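Aspartate aminotransferase (Thermotoga maritima, PDB 1O4S) catalyses the reversible transfer of the amino group from L-aspartate to 2-oxoglutarate, giving oxaloacetate and L-glutamate, with pyridoxal 5'-phosphate as cofactor. Local coordinates at residues Gly86-Ile91 against Lys97-Asp102; Tyr191-Leu196 against Leu229-Gly234; Met316-Val321 against Leu329-Arg334; Lys158-Ser163 against Pro361-Leu366. One frame throughout, in Å; residues are numbered along the deposited sequence.

Contact 1 (Gly86-Ile91 against Lys97-Asp102)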
loop_
_atom_site.group_PDB
_atom_site.type_symbol
_atom_site.label_atom_id
_atom_site.label_comp_id
_atom_site.label_asym_id
_atom_site.label_seq_id
_atom_site.Cartn_x
_atom_site.Cartn_y
_atom_site.Cartn_z
ATOM N N GLY B 86 -9.362 -3.767 -19.282
ATOM C CA GLY B 86 -9.468 -5.222 -19.303
ATOM C C GLY B 86 -10.348 -5.748 -18.176
ATOM O O GLY B 86 -11.222 -6.567 -18.408
ATOM N N ILE B 87 -10.123 -5.266 -16.957
ATOM C CA ILE B 87 -10.965 -5.625 -15.808
ATOM C C ILE B 87 -12.433 -5.223 -16.029
ATOM O O ILE B 87 -13.345 -6.030 -15.806
ATOM C CB ILE B 87 -10.430 -4.996 -14.546
ATOM C CG1 ILE B 87 -9.093 -5.643 -14.179
ATOM C CG2 ILE B 87 -11.442 -5.150 -13.422
ATOM C CD1 ILE B 87 -8.252 -4.846 -13.164
ATOM N N ALA B 88 -12.651 -3.995 -16.490
ATOM C CA ALA B 88 -13.992 -3.505 -16.742
ATOM C C ALA B 88 -14.719 -4.390 -17.770
ATOM O O ALA B 88 -15.893 -4.725 -17.602
ATOM C CB ALA B 88 -13.936 -2.067 -17.238
ATOM N N LYS B 89 -14.012 -4.764 -18.829
ATOM C CA LYS B 89 -14.593 -5.585 -19.894
ATOM C C LYS B 89 -14.910 -7.001 -19.391
ATOM O O LYS B 89 -15.975 -7.529 -19.669
ATOM C CB LYS B 89 -13.646 -5.617 -21.104
ATOM C CG LYS B 89 -14.130 -6.458 -22.269
ATOM C CD LYS B 89 -13.057 -6.578 -23.366
ATOM C CE LYS B 89 -13.583 -7.346 -24.579
ATOM N NZ LYS B 89 -12.440 -8.012 -25.312
ATOM N N ARG B 90 -14.008 -7.604 -18.619
ATOM C CA ARG B 90 -14.231 -8.979 -18.126
ATOM C C ARG B 90 -15.448 -9.013 -17.179
ATOM O O ARG B 90 -16.370 -9.767 -17.399
ATOM C CB ARG B 90 -12.971 -9.551 -17.453
ATOM C CG ARG B 90 -13.025 -11.075 -17.065
ATOM C CD ARG B 90 -12.645 -12.090 -18.215
ATOM N N ILE B 91 -15.455 -8.171 -16.147
ATOM C CA ILE B 91 -16.543 -8.159 -15.167
ATOM C C ILE B 91 -17.868 -7.726 -15.840
ATOM O O ILE B 91 -18.917 -8.315 -15.595
ATOM C CB ILE B 91 -16.192 -7.262 -13.947
ATOM C CG1 ILE B 91 -14.891 -7.728 -13.290
ATOM C CG2 ILE B 91 -17.352 -7.221 -12.941
ATOM C CD1 ILE B 91 -14.826 -9.218 -12.898
ATOM N N LYS B 97 -23.124 -5.890 -17.675
ATOM C CA LYS B 97 -23.086 -4.490 -17.241
ATOM C C LYS B 97 -22.125 -3.694 -18.138
ATOM O O LYS B 97 -21.173 -4.248 -18.701
ATOM C CB LYS B 97 -22.598 -4.402 -15.795
ATOM C CG LYS B 97 -23.419 -5.243 -14.836
ATOM C CD LYS B 97 -23.129 -4.923 -13.384
ATOM C CE LYS B 97 -23.975 -5.792 -12.477
ATOM N NZ LYS B 97 -25.339 -5.286 -12.325
ATOM N N ASP B 98 -22.396 -2.403 -18.281
ATOM C CA ASP B 98 -21.541 -1.487 -19.011
ATOM C C ASP B 98 -20.668 -0.848 -17.932
ATOM O O ASP B 98 -21.067 0.102 -17.266
ATOM C CB ASP B 98 -22.409 -0.438 -19.747
ATOM C CG ASP B 98 -21.682 0.250 -20.913
ATOM O OD1 ASP B 98 -20.430 0.237 -20.951
ATOM O OD2 ASP B 98 -22.298 0.833 -21.846
ATOM N N ILE B 99 -19.504 -1.431 -17.706
ATOM C CA ILE B 99 -18.530 -0.872 -16.784
ATOM C C ILE B 99 -17.474 -0.045 -17.555
ATOM O O ILE B 99 -16.804 -0.539 -18.458
ATOM C CB ILE B 99 -17.898 -1.986 -15.960
ATOM C CG1 ILE B 99 -18.997 -2.901 -15.415
ATOM C CG2 ILE B 99 -17.073 -1.415 -14.810
ATOM C CD1 ILE B 99 -18.509 -3.940 -14.411
ATOM N N SER B 100 -17.349 1.228 -17.193
ATOM C CA SER B 100 -16.283 2.098 -17.671
ATOM C C SER B 100 -14.937 1.818 -16.950
ATOM O O SER B 100 -14.920 1.468 -15.791
ATOM C CB SER B 100 -16.730 3.547 -17.498
ATOM O OG SER B 100 -15.680 4.462 -17.670
ATOM N N PRO B 101 -13.803 1.972 -17.633
ATOM C CA PRO B 101 -12.483 1.835 -16.984
ATOM C C PRO B 101 -12.294 2.830 -15.818
ATOM O O PRO B 101 -11.562 2.550 -14.866
ATOM C CB PRO B 101 -11.496 2.147 -18.115
ATOM C CG PRO B 101 -12.283 2.011 -19.387
ATOM C CD PRO B 101 -13.679 2.322 -19.060
ATOM N N ASP B 102 -12.974 3.975 -15.903
ATOM C CA ASP B 102 -12.962 4.979 -14.833
ATOM C C ASP B 102 -13.764 4.571 -13.577
ATOM O O ASP B 102 -13.753 5.295 -12.585
ATOM C CB ASP B 102 -13.424 6.335 -15.382
ATOM C CG ASP B 102 -12.388 6.963 -16.352
ATOM O OD1 ASP B 102 -12.794 7.908 -17.104
ATOM O OD2 ASP B 102 -11.165 6.552 -16.468
HETATM O O HOH W 1 -17.867 -3.376 -19.737
#
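Ile99 meets helix 81-95 with two different branches, and its first torsion decides which goes where: CG2 stands anti to the backbone N while CG1 lies beside that N (chi1 -48°). CG2 is thereby laid against Ala88, at 4.0 Å from Ala88 CB. The other branch runs on extended, and its terminal CD1 comes to 3.8 Å from Ile91 CG2, the methyl that Ile91 holds anti to its own N. The longer branch of Ile91 leads off from the contact.

Ala88 is the point of closest backbone approach, its CA 5.2 Å from the CA of Ile99. Its methyl points at the returning chain and lies 3.5 Å from Ile99 O, with Ser100 O next to it. No direct hydrogen bond joins the segments; a water does, donating to Ala88 O at 3.2 Å and accepting from Ile99 N at 3.3 Å.

Beyond Ile99, Ser100 OG accepts a bond from Asp102 N (3.3 Å), an ST turn that opens the short 3-10 segment leading to strand 104-107. The chain leaves helix 81-95 here and doubles back along it before entering that strand; Ile91 and Ile99 also touch Ile259 of strand 256-259. With methyls set against methyls and against backbone carbonyls, and water as the polar link, the contact probably rests mainly on fit, and the small Ala88 is consistent with so close an approach.

Contact 2 (Tyr191-Leu196 against Leu229-Gly234)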
loop_
_atom_site.group_PDB
_atom_site.type_symbol
_atom_site.label_atom_id
_atom_site.label_comp_id
_atom_site.label_asym_id
_atom_site.label_seq_id
_atom_site.Cartn_x
_atom_site.Cartn_y
_atom_site.Cartn_z
ATOM N N TYR B 191 -23.459 -17.038 -0.122
ATOM C CA TYR B 191 -24.705 -16.429 0.302
ATOM C C TYR B 191 -25.810 -16.591 -0.742
ATOM O O TYR B 191 -25.565 -16.485 -1.940
ATOM C CB TYR B 191 -24.485 -14.949 0.618
ATOM C CG TYR B 191 -23.725 -14.654 1.905
ATOM C CD1 TYR B 191 -23.349 -15.669 2.793
ATOM C CD2 TYR B 191 -23.413 -13.334 2.254
ATOM C CE1 TYR B 191 -22.651 -15.371 3.998
ATOM C CE2 TYR B 191 -22.733 -13.032 3.463
ATOM C CZ TYR B 191 -22.360 -14.056 4.316
ATOM O OH TYR B 191 -21.721 -13.780 5.493
ATOM N N ARG B 192 -27.032 -16.802 -0.239
ATOM C CA ARG B 192 -28.195 -17.143 -1.024
ATOM C C ARG B 192 -28.618 -15.921 -1.815
ATOM O O ARG B 192 -28.449 -14.792 -1.367
ATOM C CB ARG B 192 -29.357 -17.581 -0.096
ATOM C CG ARG B 192 -29.121 -18.871 0.747
ATOM C CD ARG B 192 -29.335 -20.233 -0.020
ATOM N NE ARG B 192 -30.698 -20.790 0.104
ATOM C CZ ARG B 192 -31.135 -21.922 -0.486
ATOM N NH1 ARG B 192 -30.339 -22.652 -1.271
ATOM N NH2 ARG B 192 -32.387 -22.325 -0.293
ATOM N N ARG B 193 -29.175 -16.163 -2.992
ATOM C CA ARG B 193 -29.611 -15.107 -3.882
ATOM C C ARG B 193 -30.686 -14.222 -3.227
ATOM O O ARG B 193 -30.664 -13.008 -3.354
ATOM C CB ARG B 193 -30.142 -15.736 -5.178
ATOM C CG ARG B 193 -30.663 -14.722 -6.180
ATOM C CD ARG B 193 -31.126 -15.304 -7.504
ATOM N NE ARG B 193 -31.438 -14.209 -8.432
ATOM C CZ ARG B 193 -30.645 -13.759 -9.419
ATOM N NH1 ARG B 193 -29.456 -14.326 -9.681
ATOM N NH2 ARG B 193 -31.065 -12.731 -10.166
ATOM N N GLU B 194 -31.630 -14.858 -2.541
ATOM C CA GLU B 194 -32.724 -14.186 -1.829
ATOM C C GLU B 194 -32.215 -13.158 -0.791
ATOM O O GLU B 194 -32.728 -12.034 -0.697
ATOM C CB GLU B 194 -33.685 -15.238 -1.205
ATOM C CG GLU B 194 -33.147 -16.697 -1.110
ATOM C CD GLU B 194 -33.001 -17.445 -2.465
ATOM O OE1 GLU B 194 -31.998 -18.185 -2.666
ATOM O OE2 GLU B 194 -33.899 -17.312 -3.343
ATOM N N PHE B 195 -31.184 -13.535 -0.041
ATOM C CA PHE B 195 -30.541 -12.625 0.905
ATOM C C PHE B 195 -29.937 -11.389 0.192
ATOM O O PHE B 195 -30.177 -10.263 0.603
ATOM C CB PHE B 195 -29.476 -13.370 1.730
ATOM C CG PHE B 195 -28.638 -12.464 2.584
ATOM C CD1 PHE B 195 -29.064 -12.100 3.859
ATOM C CD2 PHE B 195 -27.436 -11.956 2.104
ATOM C CE1 PHE B 195 -28.290 -11.231 4.646
ATOM C CE2 PHE B 195 -26.669 -11.108 2.872
ATOM C CZ PHE B 195 -27.093 -10.732 4.150
ATOM N N LEU B 196 -29.196 -11.616 -0.891
ATOM C CA LEU B 196 -28.492 -10.564 -1.622
ATOM C C LEU B 196 -29.423 -9.575 -2.314
ATOM O O LEU B 196 -29.184 -8.379 -2.270
ATOM C CB LEU B 196 -27.532 -11.203 -2.659
ATOM C CG LEU B 196 -26.471 -12.119 -2.039
ATOM C CD1 LEU B 196 -25.630 -12.805 -3.102
ATOM C CD2 LEU B 196 -25.566 -11.297 -1.068
ATOM N N LEU B 229 -23.195 -8.505 -8.082
ATOM C CA LEU B 229 -23.407 -8.027 -9.453
ATOM C C LEU B 229 -24.457 -8.840 -10.277
ATOM O O LEU B 229 -24.874 -8.392 -11.348
ATOM C CB LEU B 229 -22.077 -7.975 -10.192
ATOM C CG LEU B 229 -20.988 -7.113 -9.521
ATOM C CD1 LEU B 229 -19.793 -7.014 -10.455
ATOM C CD2 LEU B 229 -21.449 -5.726 -9.136
ATOM N N ASP B 230 -24.855 -10.014 -9.777
ATOM C CA ASP B 230 -26.028 -10.754 -10.293
ATOM C C ASP B 230 -27.388 -10.141 -9.900
ATOM O O ASP B 230 -28.373 -10.280 -10.629
ATOM C CB ASP B 230 -25.987 -12.215 -9.816
ATOM C CG ASP B 230 -24.956 -13.077 -10.587
ATOM O OD1 ASP B 230 -24.295 -13.921 -9.951
ATOM O OD2 ASP B 230 -24.766 -12.989 -11.819
ATOM N N VAL B 231 -27.424 -9.468 -8.750
ATOM C CA VAL B 231 -28.667 -8.929 -8.174
ATOM C C VAL B 231 -28.749 -7.388 -8.119
ATOM O O VAL B 231 -29.744 -6.826 -7.672
ATOM C CB VAL B 231 -28.909 -9.504 -6.759
ATOM C CG1 VAL B 231 -29.107 -11.024 -6.832
ATOM C CG2 VAL B 231 -27.771 -9.157 -5.806
ATOM N N SER B 232 -27.703 -6.711 -8.571
ATOM C CA SER B 232 -27.682 -5.262 -8.576
ATOM C C SER B 232 -27.908 -4.821 -10.006
ATOM O O SER B 232 -27.723 -5.600 -10.934
ATOM C CB SER B 232 -26.332 -4.742 -8.069
ATOM O OG SER B 232 -25.321 -4.787 -9.073
ATOM N N GLU B 233 -28.385 -3.594 -10.163
ATOM C CA GLU B 233 -28.221 -2.836 -11.403
ATOM C C GLU B 233 -27.435 -1.610 -10.953
ATOM O O GLU B 233 -27.817 -0.940 -9.958
ATOM C CB GLU B 233 -29.556 -2.358 -11.997
ATOM C CG GLU B 233 -30.516 -3.435 -12.505
ATOM C CD GLU B 233 -31.960 -2.939 -12.581
ATOM O OE1 GLU B 233 -32.212 -1.720 -12.354
ATOM O OE2 GLU B 233 -32.860 -3.775 -12.862
ATOM N N GLY B 234 -26.360 -1.297 -11.659
ATOM C CA GLY B 234 -25.598 -0.105 -11.336
ATOM C C GLY B 234 -24.803 -0.197 -10.045
ATOM O O GLY B 234 -24.925 -1.140 -9.254
#
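Val231 lays its CG1 methyl over one face of the Arg193 guanidinium, 4.1 Å above the plane and over its centre. Arg193 reaches this position because CG is anti to the backbone N (chi1 179°) and the chain stays extended as far as NE, so its aliphatic part runs past Val231 in the opposite sense, with CG 4.1 Å from Val231 CG1. The second methyl of the valine, CG2, packs 3.8 Å from Leu196 CB; the two branches therefore serve two residues about one helical turn apart.

Here the first turn of helix 193-206, with Arg192 in the N-cap position, meets the short, weakly bonded helical turn 228-231 of the large, cofactor-binding domain, and Val231 also touches Glu197 and Val200 of that longer helix. An alanine in place of Val231 would probably take the methyl cover from this face of the guanidinium and open a gap beside Leu196 CB.

No salt bridge joins the segments: Arg193 NH1 stands 5.2 Å from Asp230 OD1, though the opposite charges may still attract, and the guanidinium and carboxylate planes are 32° apart. Each has a partner nearer at hand: Arg193 NE forms a salt bridge with Glu197, while Asp230 OD1 accepts a hydrogen bond from the backbone N of Ser227.

Contact 3 (Met316-Val321 against Leu329-Arg334)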
loop_
_atom_site.group_PDB
_atom_site.type_symbol
_atom_site.label_atom_id
_atom_site.label_comp_id
_atom_site.label_asym_id
_atom_site.label_seq_id
_atom_site.Cartn_x
_atom_site.Cartn_y
_atom_site.Cartn_z
ATOM N N MET B 316 -15.735 -39.406 9.996
ATOM C CA MET B 316 -15.180 -39.303 11.350
ATOM C C MET B 316 -16.179 -38.733 12.396
ATOM O O MET B 316 -15.847 -38.593 13.581
ATOM C CB MET B 316 -13.947 -38.386 11.330
ATOM C CG MET B 316 -12.759 -38.886 10.519
ATOM S SD MET B 316 -11.498 -37.553 10.134
ATOM C CE MET B 316 -11.439 -36.837 11.771
ATOM N N GLY B 317 -17.385 -38.385 11.953
ATOM C CA GLY B 317 -18.386 -37.788 12.819
ATOM C C GLY B 317 -18.122 -36.330 13.156
ATOM O O GLY B 317 -18.601 -35.825 14.171
ATOM N N VAL B 318 -17.361 -35.636 12.313
ATOM C CA VAL B 318 -17.060 -34.221 12.546
ATOM C C VAL B 318 -18.199 -33.379 11.957
ATOM O O VAL B 318 -18.777 -33.725 10.916
ATOM C CB VAL B 318 -15.653 -33.848 11.981
ATOM C CG1 VAL B 318 -15.441 -32.334 11.909
ATOM C CG2 VAL B 318 -14.548 -34.515 12.824
ATOM N N LYS B 319 -18.533 -32.284 12.644
ATOM C CA LYS B 319 -19.651 -31.420 12.251
ATOM C C LYS B 319 -19.191 -30.135 11.575
ATOM O O LYS B 319 -18.313 -29.449 12.069
ATOM C CB LYS B 319 -20.505 -31.070 13.465
ATOM C CG LYS B 319 -21.407 -32.196 13.967
ATOM C CD LYS B 319 -22.390 -31.644 15.020
ATOM C CE LYS B 319 -23.214 -32.743 15.693
ATOM N NZ LYS B 319 -24.029 -32.174 16.807
ATOM N N PHE B 320 -19.826 -29.805 10.456
ATOM C CA PHE B 320 -19.463 -28.634 9.661
ATOM C C PHE B 320 -20.505 -28.403 8.564
ATOM O O PHE B 320 -21.284 -29.297 8.233
ATOM C CB PHE B 320 -18.074 -28.823 9.005
ATOM C CG PHE B 320 -18.015 -30.001 8.067
ATOM C CD1 PHE B 320 -18.302 -29.843 6.715
ATOM C CD2 PHE B 320 -17.748 -31.282 8.550
ATOM C CE1 PHE B 320 -18.289 -30.918 5.862
ATOM C CE2 PHE B 320 -17.722 -32.375 7.689
ATOM C CZ PHE B 320 -17.990 -32.191 6.339
ATOM N N VAL B 321 -20.468 -27.205 7.989
ATOM C CA VAL B 321 -21.217 -26.864 6.788
ATOM C C VAL B 321 -20.311 -27.136 5.568
ATOM O O VAL B 321 -19.151 -26.723 5.526
ATOM C CB VAL B 321 -21.655 -25.374 6.817
ATOM C CG1 VAL B 321 -22.536 -25.030 5.614
ATOM C CG2 VAL B 321 -22.413 -25.053 8.131
ATOM N N LEU B 329 -12.497 -25.206 5.339
ATOM C CA LEU B 329 -13.516 -25.991 5.974
ATOM C C LEU B 329 -13.497 -25.594 7.462
ATOM O O LEU B 329 -12.457 -25.669 8.130
ATOM C CB LEU B 329 -13.249 -27.484 5.748
ATOM C CG LEU B 329 -14.461 -28.353 6.070
ATOM C CD1 LEU B 329 -14.591 -29.533 5.117
ATOM C CD2 LEU B 329 -14.405 -28.829 7.505
ATOM N N PHE B 330 -14.650 -25.148 7.966
ATOM C CA PHE B 330 -14.752 -24.629 9.327
ATOM C C PHE B 330 -15.528 -25.641 10.196
ATOM O O PHE B 330 -16.760 -25.663 10.188
ATOM C CB PHE B 330 -15.454 -23.270 9.269
ATOM C CG PHE B 330 -15.148 -22.352 10.432
ATOM C CD1 PHE B 330 -16.172 -21.806 11.179
ATOM C CD2 PHE B 330 -13.838 -21.998 10.737
ATOM C CE1 PHE B 330 -15.895 -20.958 12.229
ATOM C CE2 PHE B 330 -13.554 -21.154 11.764
ATOM C CZ PHE B 330 -14.576 -20.626 12.518
ATOM N N PHE B 331 -14.822 -26.484 10.932
ATOM C CA PHE B 331 -15.523 -27.545 11.666
ATOM C C PHE B 331 -15.592 -27.329 13.169
ATOM O O PHE B 331 -14.890 -26.493 13.710
ATOM C CB PHE B 331 -15.026 -28.951 11.283
ATOM C CG PHE B 331 -13.600 -29.287 11.702
ATOM C CD1 PHE B 331 -12.532 -29.089 10.824
ATOM C CD2 PHE B 331 -13.346 -29.912 12.916
ATOM C CE1 PHE B 331 -11.221 -29.471 11.176
ATOM C CE2 PHE B 331 -12.040 -30.284 13.288
ATOM C CZ PHE B 331 -10.975 -30.072 12.410
ATOM N N LYS B 332 -16.485 -28.081 13.808
ATOM C CA LYS B 332 -16.817 -27.914 15.220
ATOM C C LYS B 332 -15.912 -28.807 16.069
ATOM O O LYS B 332 -15.712 -29.992 15.769
ATOM C CB LYS B 332 -18.289 -28.265 15.427
ATOM C CG LYS B 332 -18.877 -27.927 16.804
ATOM C CD LYS B 332 -19.639 -26.594 16.843
ATOM C CE LYS B 332 -20.095 -26.265 18.279
ATOM N NZ LYS B 332 -19.028 -25.556 19.074
ATOM N N VAL B 333 -15.329 -28.212 17.099
ATOM C CA VAL B 333 -14.488 -28.929 18.045
ATOM C C VAL B 333 -15.106 -28.860 19.450
ATOM O O VAL B 333 -15.853 -27.932 19.766
ATOM C CB VAL B 333 -13.020 -28.374 18.043
ATOM C CG1 VAL B 333 -12.348 -28.635 16.700
ATOM C CG2 VAL B 333 -12.963 -26.884 18.400
ATOM N N ARG B 334 -14.815 -29.856 20.281
ATOM C CA ARG B 334 -15.224 -29.817 21.674
ATOM C C ARG B 334 -14.255 -28.913 22.437
ATOM O O ARG B 334 -13.077 -28.826 22.095
ATOM C CB ARG B 334 -15.254 -31.223 22.287
HETATM O O HOH W 2 -17.175 -32.149 15.439
HETATM O O HOH W 3 -17.142 -25.143 6.189
HETATM O O HOH W 4 -18.609 -25.029 8.700
#
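Leu329 covers one face of the Phe320 ring: its CD2 lies 4.3 Å from the ring centroid and 27° off the normal, a CH-pi contact, while CD1 sits over the same face nearer the rim. Phe320 CG occupies the crowded position between backbone N and carbonyl carbon (chi1 61°), which turns the ring toward the leucine. Next along, Phe320 CB meets Phe331 CB, and Val318 CG1 presses obliquely on the Phe331 ring, 3.4 Å from CD2. Leu313 of helix 296-315 touches Val318, Phe320 and Leu329.

Outward, the polar edge begins at Lys319 O, which accepts from Lys332 N at 2.9 Å with an N-H...O angle of 153°. Three waters carry the pairing further, one joining Lys319 N to Lys332 O and two joining Val321 to Phe330. Segment 316-321 thus runs beside strand 328-332, an edge strand of its sheet within this chain. One direct bond plus water bridges implies a hydrated backbone pairing, with the apolar side chains packing on the side toward helix 296-315.

Contact 4 (Lys158-Ser163 against Pro361-Leu366). With SO4 (sulfate ion), chain K.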
loop_
_atom_site.group_PDB
_atom_site.type_symbol
_atom_site.label_atom_id
_atom_site.label_comp_id
_atom_site.label_asym_id
_atom_site.label_seq_id
_atom_site.Cartn_x
_atom_site.Cartn_y
_atom_site.Cartn_z
ATOM N N LYS B 158 -27.774 -22.546 10.855
ATOM C CA LYS B 158 -28.362 -21.826 9.729
ATOM C C LYS B 158 -27.449 -21.818 8.497
ATOM O O LYS B 158 -27.637 -20.994 7.611
ATOM C CB LYS B 158 -28.717 -20.389 10.155
ATOM C CG LYS B 158 -29.908 -20.294 11.116
ATOM C CD LYS B 158 -31.244 -20.533 10.387
ATOM C CE LYS B 158 -32.366 -20.943 11.360
ATOM N NZ LYS B 158 -32.745 -19.853 12.304
ATOM N N ASN B 159 -26.494 -22.751 8.434
ATOM C CA ASN B 159 -25.529 -22.856 7.338
ATOM C C ASN B 159 -24.690 -21.584 7.165
ATOM O O ASN B 159 -24.256 -21.249 6.057
ATOM C CB ASN B 159 -26.221 -23.219 6.004
ATOM C CG ASN B 159 -27.000 -24.549 6.057
ATOM O OD1 ASN B 159 -28.092 -24.652 5.478
ATOM N ND2 ASN B 159 -26.444 -25.564 6.738
ATOM N N PHE B 160 -24.465 -20.895 8.285
ATOM C CA PHE B 160 -23.802 -19.592 8.335
ATOM C C PHE B 160 -24.405 -18.540 7.394
ATOM O O PHE B 160 -23.706 -17.653 6.904
ATOM C CB PHE B 160 -22.303 -19.760 8.094
ATOM C CG PHE B 160 -21.609 -20.514 9.180
ATOM C CD1 PHE B 160 -20.998 -21.732 8.924
ATOM C CD2 PHE B 160 -21.549 -20.000 10.467
ATOM C CE1 PHE B 160 -20.315 -22.419 9.937
ATOM C CE2 PHE B 160 -20.885 -20.684 11.483
ATOM C CZ PHE B 160 -20.265 -21.905 11.206
ATOM N N GLN B 161 -25.713 -18.629 7.176
ATOM C CA GLN B 161 -26.430 -17.669 6.343
ATOM C C GLN B 161 -26.931 -16.523 7.219
ATOM O O GLN B 161 -27.557 -16.752 8.258
ATOM C CB GLN B 161 -27.612 -18.314 5.614
ATOM C CG GLN B 161 -27.235 -19.462 4.675
ATOM C CD GLN B 161 -26.384 -18.994 3.497
ATOM O OE1 GLN B 161 -26.620 -17.911 2.952
ATOM N NE2 GLN B 161 -25.409 -19.809 3.105
ATOM N N PRO B 162 -26.610 -15.297 6.820
ATOM C CA PRO B 162 -27.083 -14.115 7.533
ATOM C C PRO B 162 -28.585 -13.899 7.343
ATOM O O PRO B 162 -29.173 -14.252 6.307
ATOM C CB PRO B 162 -26.280 -12.988 6.915
ATOM C CG PRO B 162 -25.793 -13.501 5.624
ATOM C CD PRO B 162 -25.764 -14.949 5.670
ATOM N N SER B 163 -29.190 -13.330 8.380
ATOM C CA SER B 163 -30.614 -13.080 8.428
ATOM C C SER B 163 -30.871 -11.632 7.996
ATOM O O SER B 163 -30.422 -10.691 8.645
ATOM C CB SER B 163 -31.122 -13.358 9.835
ATOM O OG SER B 163 -32.436 -12.872 9.986
ATOM N N PRO B 361 -15.701 -18.917 18.342
ATOM C CA PRO B 361 -15.101 -19.958 19.183
ATOM C C PRO B 361 -15.786 -21.328 19.063
ATOM O O PRO B 361 -16.938 -21.431 18.662
ATOM C CB PRO B 361 -15.257 -19.398 20.606
ATOM C CG PRO B 361 -15.405 -17.884 20.401
ATOM C CD PRO B 361 -16.194 -17.774 19.139
ATOM N N GLY B 362 -15.057 -22.380 19.406
ATOM C CA GLY B 362 -15.565 -23.730 19.305
ATOM C C GLY B 362 -15.531 -24.304 17.903
ATOM O O GLY B 362 -16.177 -25.313 17.626
ATOM N N PHE B 363 -14.781 -23.655 17.020
ATOM C CA PHE B 363 -14.601 -24.095 15.641
ATOM C C PHE B 363 -13.129 -24.005 15.304
ATOM O O PHE B 363 -12.354 -23.333 15.983
ATOM C CB PHE B 363 -15.389 -23.208 14.676
ATOM C CG PHE B 363 -16.873 -23.475 14.664
ATOM C CD1 PHE B 363 -17.728 -22.813 15.559
ATOM C CD2 PHE B 363 -17.420 -24.366 13.746
ATOM C CE1 PHE B 363 -19.111 -23.043 15.541
ATOM C CE2 PHE B 363 -18.798 -24.610 13.714
ATOM C CZ PHE B 363 -19.652 -23.959 14.619
ATOM N N VAL B 364 -12.747 -24.682 14.242
ATOM C CA VAL B 364 -11.365 -24.634 13.727
ATOM C C VAL B 364 -11.439 -24.527 12.178
ATOM O O VAL B 364 -12.396 -25.018 11.575
ATOM C CB VAL B 364 -10.615 -25.854 14.330
ATOM C CG1 VAL B 364 -9.813 -26.584 13.371
ATOM C CG2 VAL B 364 -9.820 -25.447 15.577
ATOM N N ARG B 365 -10.479 -23.822 11.558
ATOM C CA ARG B 365 -10.406 -23.685 10.102
ATOM C C ARG B 365 -9.275 -24.523 9.540
ATOM O O ARG B 365 -8.128 -24.374 9.943
ATOM C CB ARG B 365 -10.189 -22.232 9.666
ATOM C CG ARG B 365 -10.413 -22.022 8.196
ATOM C CD ARG B 365 -9.970 -20.699 7.695
ATOM N NE ARG B 365 -8.525 -20.612 7.548
ATOM C CZ ARG B 365 -7.906 -19.512 7.146
ATOM N NH1 ARG B 365 -8.613 -18.432 6.848
ATOM N NH2 ARG B 365 -6.579 -19.498 7.045
ATOM N N LEU B 366 -9.646 -25.400 8.612
ATOM C CA LEU B 366 -8.734 -26.233 7.860
ATOM C C LEU B 366 -8.666 -25.727 6.393
ATOM O O LEU B 366 -9.670 -25.477 5.729
ATOM C CB LEU B 366 -9.184 -27.702 7.989
ATOM C CG LEU B 366 -8.433 -28.784 7.206
ATOM C CD1 LEU B 366 -8.700 -30.141 7.803
ATOM C CD2 LEU B 366 -8.796 -28.773 5.696
HETATM S S SO4 K . -6.049 -15.895 6.202
HETATM O O1 SO4 K . -7.229 -16.332 5.442
HETATM O O2 SO4 K . -6.550 -15.239 7.416
HETATM O O3 SO4 K . -5.089 -16.974 6.533
HETATM O O4 SO4 K . -5.319 -14.971 5.351
#
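Phe160 and Phe363 approach from opposite directions and meet edge-to-face: the CZ edge of Phe160 is directed at the face of Phe363, with centroids 5.8 Å apart and planes at 66°. Phe160 CZ lies 4.0 Å from Phe363 CE2 and equally near Phe363 CZ, so Phe160 CZ makes the closest touches of this buried pair. Behind the rings the contact is loose: the CA atoms of the two phenylalanines are 12.6 Å from each other, and no hydrogen bond joins the segments.

Away from the rings, Arg365 turns to a polar pocket. Its chain bends at chi3 (76°) and offers the guanidinium edge to a sulfate, NH1 donating to O1 at 2.9 Å and NH2 to O3 at 3.0 Å, both nearly straight. Asn185 binds the same ion and also accepts from Arg365 NH1. Both residues are inferred by similarity to bind L-aspartate, and the sulfate, probably from the crystallisation liquor, is consistent with a carboxylate subsite. A leucine in place of Arg365 would probably leave the anion without this two-pronged grip and Asn185 OD1 without this donor.

Strand 363-367 lies between strands 350-354 and 328-332, while Phe160 reaches it from the loop between strand 148-153 and helix 164-170.

Contacts 1 and 4 are buried; contacts 2 and 3 are only partly so, with exposed residues such as Arg193, Lys319 and Lys332 taking part. Contacts 1 and 2 adjoin each other: Ile91 packs on Leu229, and Lys97 NZ is hydrogen-bonded to Ser232 O. Contacts 3 and 4 share a sheet, since strands 328-332 and 363-367 are neighbours joined by backbone hydrogen bonds such as Val364 N to Phe331 O, 2.9 Å; contact 3 is nested within the chain loop that contact 4 closes. Contact 2 is nested there too, and touches contact 4 through Phe195 and Pro162. Chemistry follows place: aliphatic at contact 1, methyl over guanidinium at contact 2, water-bridged backbone at contact 3, aromatic beside an anion pocket at contact 4.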